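Local structure of ethyl acetate hydrolase (Pseudomonas veronii, 5EFZ) at residues E142-V147 against P165-R170; P199-G204 against D262-L267. The protein hydrolyses ethyl acetate to ethanol and acetate, a step in the breakdown of short-chain methyl ketones such as 2-butanone. All blocks are in the same frame, centred on the assembly; numbering follows the deposited sequence.

Contact 1: E142-V147 against P165-R170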
ATOM      1  N   GLU A 142      -4.722 -11.050 -39.574  1.00 23.16           N
ATOM      2  CA  GLU A 142      -4.954  -9.663 -39.936  1.00 25.34           C
ATOM      3  C   GLU A 142      -5.977  -8.944 -39.040  1.00 23.66           C
ATOM      4  O   GLU A 142      -6.280  -7.780 -39.267  1.00 25.79           O
ATOM      5  CB  GLU A 142      -5.402  -9.575 -41.400  1.00 26.28           C
ATOM      6  CG  GLU A 142      -4.403 -10.166 -42.404  1.00 28.43           C
ATOM      7  CD  GLU A 142      -3.105  -9.357 -42.507  1.00 33.16           C
ATOM      8  OE1 GLU A 142      -3.018  -8.240 -41.932  1.00 33.82           O
ATOM      9  OE2 GLU A 142      -2.173  -9.829 -43.186  1.00 36.92           O
ATOM     10  N   SER A 143      -6.508  -9.637 -38.038  1.00 22.25           N
ATOM     11  CA  SER A 143      -7.328  -9.023 -37.002  1.00 19.68           C
ATOM     12  C   SER A 143      -7.393  -9.987 -35.822  1.00 21.88           C
ATOM     13  O   SER A 143      -7.070 -11.163 -35.964  1.00 22.78           O
ATOM     14  CB  SER A 143      -8.756  -8.668 -37.507  1.00 24.66           C
ATOM     15  OG  SER A 143      -9.507  -9.831 -37.786  1.00 27.06           O
ATOM     16  N   LEU A 144      -7.789  -9.478 -34.653  1.00 18.43           N
ATOM     17  CA  LEU A 144      -7.931 -10.280 -33.422  1.00 20.55           C
ATOM     18  C   LEU A 144      -9.383 -10.317 -32.910  1.00 23.41           C
ATOM     19  O   LEU A 144     -10.020  -9.262 -32.761  1.00 22.57           O
ATOM     20  CB  LEU A 144      -7.020  -9.728 -32.336  1.00 20.18           C
ATOM     21  CG  LEU A 144      -5.529  -9.898 -32.679  1.00 22.31           C
ATOM     22  CD1 LEU A 144      -4.644  -8.957 -31.834  1.00 19.12           C
ATOM     23  CD2 LEU A 144      -5.132 -11.366 -32.492  1.00 25.21           C
ATOM     24  N   ALA A 145      -9.893 -11.526 -32.634  1.00 22.13           N
ATOM     25  CA  ALA A 145     -11.212 -11.667 -32.006  1.00 21.43           C
ATOM     26  C   ALA A 145     -11.240 -11.015 -30.632  1.00 19.75           C
ATOM     27  O   ALA A 145     -12.284 -10.527 -30.217  1.00 21.15           O
ATOM     28  CB  ALA A 145     -11.623 -13.141 -31.896  1.00 23.26           C
ATOM     29  N   LEU A 146     -10.100 -11.008 -29.926  1.00 17.81           N
ATOM     30  CA  LEU A 146     -10.017 -10.475 -28.560  1.00 16.11           C
ATOM     31  C   LEU A 146      -8.553 -10.260 -28.229  1.00 18.40           C
ATOM     32  O   LEU A 146      -7.723 -11.086 -28.616  1.00 18.30           O
ATOM     33  CB  LEU A 146     -10.646 -11.449 -27.539  1.00 16.51           C
ATOM     34  CG  LEU A 146     -10.433 -11.116 -26.054  1.00 18.05           C
ATOM     35  CD1 LEU A 146     -11.231  -9.811 -25.736  1.00 16.12           C
ATOM     36  CD2 LEU A 146     -10.968 -12.268 -25.194  1.00 18.29           C
ATOM     37  N   VAL A 147      -8.244  -9.119 -27.606  1.00 15.34           N
ATOM     38  CA  VAL A 147      -6.998  -8.930 -26.889  1.00 14.89           C
ATOM     39  C   VAL A 147      -7.359  -8.875 -25.397  1.00 17.14           C
ATOM     40  O   VAL A 147      -8.246  -8.129 -24.999  1.00 17.87           O
ATOM     41  CB  VAL A 147      -6.274  -7.664 -27.312  1.00 15.79           C
ATOM     42  CG1 VAL A 147      -4.961  -7.545 -26.529  1.00 18.53           C
ATOM     43  CG2 VAL A 147      -5.958  -7.714 -28.846  1.00 19.33           C
ATOM     44  N   PRO A 165      -6.598   0.355 -34.194  1.00 25.09           N
ATOM     45  CA  PRO A 165      -7.986   0.228 -33.717  1.00 26.31           C
ATOM     46  C   PRO A 165      -8.873  -0.722 -34.517  1.00 26.91           C
ATOM     47  O   PRO A 165      -9.716  -1.386 -33.920  1.00 26.24           O
ATOM     48  CB  PRO A 165      -8.519   1.662 -33.783  1.00 30.30           C
ATOM     49  CG  PRO A 165      -7.528   2.442 -34.547  1.00 31.96           C
ATOM     50  CD  PRO A 165      -6.224   1.744 -34.496  1.00 27.03           C
ATOM     51  N   ASP A 166      -8.692  -0.812 -35.827  1.00 24.97           N
ATOM     52  CA  ASP A 166      -9.456  -1.788 -36.610  1.00 27.06           C
ATOM     53  C   ASP A 166      -9.033  -3.256 -36.397  1.00 27.01           C
ATOM     54  O   ASP A 166      -9.818  -4.194 -36.582  1.00 26.56           O
ATOM     55  CB  ASP A 166      -9.330  -1.453 -38.102  1.00 31.03           C
ATOM     56  CG  ASP A 166     -10.174  -0.251 -38.500  1.00 38.31           C
ATOM     57  OD1 ASP A 166     -11.370  -0.196 -38.129  1.00 38.73           O
ATOM     58  OD2 ASP A 166      -9.636   0.651 -39.166  1.00 42.14           O
ATOM     59  N   PHE A 167      -7.788  -3.453 -36.011  1.00 26.33           N
ATOM     60  CA  PHE A 167      -7.231  -4.783 -35.855  1.00 24.25           C
ATOM     61  C   PHE A 167      -7.870  -5.504 -34.653  1.00 22.53           C
ATOM     62  O   PHE A 167      -8.019  -6.726 -34.656  1.00 22.42           O
ATOM     63  CB  PHE A 167      -5.708  -4.653 -35.668  1.00 24.73           C
ATOM     64  CG  PHE A 167      -4.908  -5.878 -36.054  1.00 23.95           C
ATOM     65  CD1 PHE A 167      -4.726  -6.928 -35.153  1.00 24.51           C
ATOM     66  CD2 PHE A 167      -4.288  -5.945 -37.294  1.00 25.61           C
ATOM     67  CE1 PHE A 167      -3.923  -8.052 -35.503  1.00 24.69           C
ATOM     68  CE2 PHE A 167      -3.504  -7.053 -37.658  1.00 26.62           C
ATOM     69  CZ  PHE A 167      -3.323  -8.106 -36.756  1.00 24.52           C
ATOM     70  N   VAL A 168      -8.224  -4.738 -33.617  1.00 20.69           N
ATOM     71  CA  VAL A 168      -8.681  -5.313 -32.359  1.00 21.96           C
ATOM     72  C   VAL A 168     -10.210  -5.275 -32.326  1.00 21.79           C
ATOM     73  O   VAL A 168     -10.808  -4.199 -32.225  1.00 21.43           O
ATOM     74  CB  VAL A 168      -8.059  -4.546 -31.147  1.00 19.54           C
ATOM     75  CG1 VAL A 168      -8.496  -5.152 -29.799  1.00 17.88           C
ATOM     76  CG2 VAL A 168      -6.507  -4.515 -31.278  1.00 17.25           C
ATOM     77  N   LYS A 169     -10.846  -6.441 -32.447  1.00 18.84           N
ATOM     78  CA  LYS A 169     -12.319  -6.449 -32.497  1.00 22.14           C
ATOM     79  C   LYS A 169     -12.933  -6.314 -31.098  1.00 20.59           C
ATOM     80  O   LYS A 169     -14.045  -5.768 -30.964  1.00 19.25           O
ATOM     81  CB  LYS A 169     -12.840  -7.719 -33.183  1.00 23.80           C
ATOM     82  CG  LYS A 169     -12.324  -7.913 -34.621  1.00 25.11           C
ATOM     83  CD  LYS A 169     -12.568  -6.637 -35.444  1.00 27.10           C
ATOM     84  CE  LYS A 169     -12.134  -6.816 -36.891  1.00 28.72           C
ATOM     85  NZ  LYS A 169     -12.330  -5.588 -37.731  1.00 30.07           N
ATOM     86  N   ARG A 170     -12.234  -6.838 -30.092  1.00 20.81           N
ATOM     87  CA  ARG A 170     -12.716  -6.839 -28.697  1.00 20.05           C
ATOM     88  C   ARG A 170     -11.509  -6.703 -27.814  1.00 21.12           C
ATOM     89  O   ARG A 170     -10.474  -7.242 -28.155  1.00 20.03           O
ATOM     90  CB  ARG A 170     -13.452  -8.135 -28.343  1.00 16.67           C
ATOM     91  CG  ARG A 170     -14.661  -8.429 -29.227  1.00 17.95           C
ATOM     92  CD  ARG A 170     -15.213  -9.812 -28.890  1.00 19.29           C
ATOM     93  NE  ARG A 170     -16.297 -10.168 -29.809  1.00 19.93           N
ATOM     94  CZ  ARG A 170     -16.113 -10.689 -31.020  1.00 24.02           C
ATOM     95  NH1 ARG A 170     -14.881 -10.912 -31.481  1.00 22.29           N
ATOM     96  NH2 ARG A 170     -17.171 -10.962 -31.782  1.00 23.30           N
TER

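Contact 2: P199-G204 against D262-L267. With EDO (1,2-ethanediol), chain L.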
ATOM      1  N   PRO A 199      23.444  -3.979  -1.977  1.00 27.37           N
ATOM      2  CA  PRO A 199      24.786  -3.819  -2.559  1.00 30.44           C
ATOM      3  C   PRO A 199      25.171  -4.979  -3.486  1.00 31.37           C
ATOM      4  O   PRO A 199      25.981  -4.822  -4.407  1.00 31.34           O
ATOM      5  CB  PRO A 199      25.708  -3.799  -1.339  1.00 31.02           C
ATOM      6  CG  PRO A 199      24.855  -3.469  -0.180  1.00 32.95           C
ATOM      7  CD  PRO A 199      23.478  -4.036  -0.504  1.00 28.43           C
ATOM      8  N   ALA A 200      24.603  -6.150  -3.231  1.00 28.62           N
ATOM      9  CA  ALA A 200      24.890  -7.324  -4.056  1.00 29.69           C
ATOM     10  C   ALA A 200      24.413  -7.141  -5.511  1.00 27.80           C
ATOM     11  O   ALA A 200      24.843  -7.865  -6.396  1.00 27.68           O
ATOM     12  CB  ALA A 200      24.241  -8.562  -3.451  1.00 31.82           C
ATOM     13  N   PHE A 201      23.506  -6.197  -5.744  1.00 24.64           N
ATOM     14  CA  PHE A 201      23.029  -5.910  -7.100  1.00 24.73           C
ATOM     15  C   PHE A 201      24.192  -5.472  -8.022  1.00 26.39           C
ATOM     16  O   PHE A 201      24.204  -5.784  -9.236  1.00 23.88           O
ATOM     17  CB  PHE A 201      21.950  -4.839  -7.041  1.00 23.13           C
ATOM     18  CG  PHE A 201      21.436  -4.417  -8.386  1.00 22.12           C
ATOM     19  CD1 PHE A 201      20.757  -5.311  -9.204  1.00 22.46           C
ATOM     20  CD2 PHE A 201      21.641  -3.124  -8.829  1.00 23.87           C
ATOM     21  CE1 PHE A 201      20.297  -4.926 -10.449  1.00 23.12           C
ATOM     22  CE2 PHE A 201      21.163  -2.714 -10.068  1.00 23.22           C
ATOM     23  CZ  PHE A 201      20.496  -3.623 -10.885  1.00 21.29           C
ATOM     24  N   GLN A 202      25.163  -4.764  -7.440  1.00 25.76           N
ATOM     25  CA  GLN A 202      26.375  -4.349  -8.170  1.00 27.95           C
ATOM     26  C   GLN A 202      26.084  -3.716  -9.533  1.00 28.10           C
ATOM     27  O   GLN A 202      26.766  -4.019 -10.539  1.00 26.92           O
ATOM     28  CB  GLN A 202      27.310  -5.542  -8.363  1.00 26.54           C
ATOM     29  CG  GLN A 202      27.830  -6.098  -7.050  1.00 30.66           C
ATOM     30  CD  GLN A 202      28.978  -7.063  -7.253  1.00 39.22           C
ATOM     31  OE1 GLN A 202      28.776  -8.229  -7.587  1.00 41.44           O
ATOM     32  NE2 GLN A 202      30.204  -6.571  -7.072  1.00 44.12           N
ATOM     33  N   ALA A 203      25.073  -2.852  -9.549  1.00 26.79           N
ATOM     34  CA  ALA A 203      24.747  -2.028 -10.699  1.00 27.55           C
ATOM     35  C   ALA A 203      24.366  -2.892 -11.886  1.00 28.68           C
ATOM     36  O   ALA A 203      24.543  -2.489 -13.048  1.00 28.43           O
ATOM     37  CB  ALA A 203      25.920  -1.118 -11.054  1.00 28.82           C
ATOM     38  N   GLY A 204      23.849  -4.086 -11.596  1.00 25.54           N
ATOM     39  CA  GLY A 204      23.377  -4.977 -12.644  1.00 23.81           C
ATOM     40  C   GLY A 204      24.377  -6.039 -13.038  1.00 23.42           C
ATOM     41  O   GLY A 204      24.078  -6.918 -13.876  1.00 22.82           O
ATOM     42  N   ASP A 262      15.360 -12.953 -12.277  1.00 19.11           N
ATOM     43  CA  ASP A 262      16.548 -12.164 -12.584  1.00 18.22           C
ATOM     44  C   ASP A 262      16.307 -10.677 -12.306  1.00 16.47           C
ATOM     45  O   ASP A 262      15.399 -10.092 -12.870  1.00 19.93           O
ATOM     46  CB  ASP A 262      16.934 -12.336 -14.047  1.00 18.64           C
ATOM     47  CG  ASP A 262      18.179 -11.540 -14.398  1.00 23.04           C
ATOM     48  OD1 ASP A 262      19.256 -11.883 -13.838  1.00 22.30           O
ATOM     49  OD2 ASP A 262      18.073 -10.601 -15.233  1.00 22.58           O
ATOM     50  N   PRO A 263      17.128 -10.063 -11.448  1.00 18.51           N
ATOM     51  CA  PRO A 263      16.919  -8.646 -11.108  1.00 17.04           C
ATOM     52  C   PRO A 263      16.908  -7.724 -12.342  1.00 17.73           C
ATOM     53  O   PRO A 263      16.020  -6.866 -12.418  1.00 16.17           O
ATOM     54  CB  PRO A 263      18.120  -8.325 -10.192  1.00 18.51           C
ATOM     55  CG  PRO A 263      18.451  -9.627  -9.522  1.00 20.85           C
ATOM     56  CD  PRO A 263      18.126 -10.712 -10.569  1.00 20.50           C
ATOM     57  N   ASN A 264      17.828  -7.908 -13.295  1.00 18.43           N
ATOM     58  CA  ASN A 264      17.824  -7.025 -14.470  1.00 19.42           C
ATOM     59  C   ASN A 264      16.515  -7.166 -15.258  1.00 19.24           C
ATOM     60  O   ASN A 264      15.935  -6.162 -15.691  1.00 17.82           O
ATOM     61  CB  ASN A 264      19.009  -7.296 -15.387  1.00 17.62           C
ATOM     62  CG  ASN A 264      20.318  -6.773 -14.796  1.00 21.24           C
ATOM     63  OD1 ASN A 264      20.328  -5.774 -14.064  1.00 23.23           O
ATOM     64  ND2 ASN A 264      21.398  -7.473 -15.066  1.00 21.13           N
ATOM     65  N   ASN A 265      16.036  -8.391 -15.452  1.00 18.06           N
ATOM     66  CA  ASN A 265      14.723  -8.544 -16.133  1.00 17.66           C
ATOM     67  C   ASN A 265      13.548  -7.874 -15.387  1.00 17.50           C
ATOM     68  O   ASN A 265      12.655  -7.238 -15.995  1.00 16.45           O
ATOM     69  CB  ASN A 265      14.390 -10.026 -16.343  1.00 17.16           C
ATOM     70  CG  ASN A 265      15.304 -10.703 -17.336  1.00 19.33           C
ATOM     71  OD1 ASN A 265      16.057 -10.053 -18.096  1.00 18.69           O
ATOM     72  ND2 ASN A 265      15.277 -12.044 -17.320  1.00 19.78           N
ATOM     73  N   LEU A 266      13.502  -8.010 -14.069  1.00 16.94           N
ATOM     74  CA  LEU A 266      12.446  -7.354 -13.309  1.00 17.22           C
ATOM     75  C   LEU A 266      12.507  -5.821 -13.495  1.00 18.70           C
ATOM     76  O   LEU A 266      11.461  -5.160 -13.620  1.00 18.51           O
ATOM     77  CB  LEU A 266      12.545  -7.714 -11.806  1.00 17.66           C
ATOM     78  CG  LEU A 266      12.294  -9.194 -11.497  1.00 19.48           C
ATOM     79  CD1 LEU A 266      12.466  -9.458  -9.992  1.00 19.39           C
ATOM     80  CD2 LEU A 266      10.874  -9.587 -11.928  1.00 19.59           C
ATOM     81  N   LEU A 267      13.710  -5.262 -13.511  1.00 15.78           N
ATOM     82  CA  LEU A 267      13.861  -3.805 -13.674  1.00 16.07           C
ATOM     83  C   LEU A 267      13.419  -3.370 -15.083  1.00 18.15           C
ATOM     84  O   LEU A 267      12.829  -2.293 -15.255  1.00 18.26           O
ATOM     85  CB  LEU A 267      15.318  -3.374 -13.416  1.00 17.05           C
ATOM     86  CG  LEU A 267      15.840  -3.599 -11.981  1.00 21.56           C
ATOM     87  CD1 LEU A 267      17.259  -3.012 -11.861  1.00 24.18           C
ATOM     88  CD2 LEU A 267      14.937  -2.989 -10.939  1.00 22.87           C
TER
HETATM   89  C1  EDO L 406      18.508  -4.089 -17.575  1.00 42.28           C
HETATM   90  O1  EDO L 406      17.432  -3.621 -16.721  1.00 41.83           O
HETATM   91  C2  EDO L 406      19.189  -2.994 -18.413  1.00 40.29           C
HETATM   92  O2  EDO L 406      18.447  -1.770 -18.589  1.00 37.24           O

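Contact 1: E142-V147 against P165-R170
Leu144 and Val168 form a single beta bridge, and the touching parts, 142-147 and 167-170, run the same way, 33° apart end to end. Leu144 N donates to Phe167 O at 2.8 Å, and Lys169 N returns a bond to Leu144 O. Further along, Val147 N reaches Arg170 O at 3.0 Å. These bonds start the pairing of parallel strands 146-150 and 170-174. Helix 152-163 joins them, a beta-alpha-beta crossover of the alpha/beta-hydrolase sheet. With CG anti to the backbone N (chi1 -156°), the Phe167 ring turns one face to the backbone at Ser143. Ser143 CA sits over the ring centre in a CH-pi contact, 3.9 Å from the centroid. At the ring edge Leu144 CG touches Phe167 CE1 at 3.7 Å. An alanine in place of Phe167 would remove the ring and is likely to leave a gap against Ser143 and Leu144. Val147 CG2 meets Val168 CG1 at 3.7 Å, the side chains crossing at about a right angle beside helix 152-163. The extended Arg170 chain carries NH1 to a lone pair of Ala145 O, 2.9 Å away and in the guanidinium plane. Arg170 NH2 binds Ser358 O.

Contact 2: P199-G204 against D262-L267
Phe201 CG is anti to the backbone N (chi1 177°), which points the far end of the ring at the helix and at Asn264. In Asn264, CG lies beside the backbone N (chi1 -73°), and the amide reaches across to the loop. Asn264 ND2 donates to Gly204 O at 3.0 Å. The bond is nearly straight, 173° at the hydrogen. It lands on a lone pair in the carbonyl plane, and Gly204 O also lies close to the amide plane. The other end of the amide, Asn264 OD1, rests 3.5 Å from Gly204 CA. This close fit, and the positive phi of Gly204, match a residue without CB. Asn264 OD1 is 3.7 Å from Phe201 CE1 as well, the amide steeply inclined to the ring.

The rest of the contact is apolar. Leu267 CD1 presses on Phe201 CZ at 3.4 Å, a close approach from the opposite direction. Pro263 CB lies at the ring edge, 4.0 Å from Phe201 CE1. On the loop side, Gly204 N lies above one ring face, toward the rim.

Asp262 is the N-cap of the helix, and its OD2 accepts from Asn265 N at 3.0 Å. Tyr206 OH bonds to both Asp262 OD1 and Asn264 N, a second tie between loop and helix start. A 1,2-ethanediol, probably from the crystallisation liquor, donates through O1 to Asn264 O.

The contact joins the loop between helices 182-196 and 213-227 to the start of helix 263-274. Both segments lie in the helical region between strands 170-174 and 296-300, consistent with the cap insertion of alpha/beta hydrolases. Phe201 and Leu267 both also pack on Thr196 at the end of helix 182-196.

Overall arrangement
The two contacts lie on opposite sides of the chain's centre, with nearest atoms about 21 Å apart. They share no helix or strand. Contact 1 joins neighbouring inner strands of the central sheet at their starts, so backbone-to-backbone bonds dominate it. Contact 2 lies in the helical region between strands 170-174 and 296-300. There an inter-helix loop meets a helix start, and one side-chain amide supplies the cross-segment bond. Both are largely buried, though contact 1 has exposed residues at its margin. Contact 1 buries 503 Å², against 175 Å² for contact 2. Each uses a buried phenylalanine. Both lie away from the annotated active-site residues, but strand 146-150 runs on to the elbow bearing Ser151, the probable nucleophile.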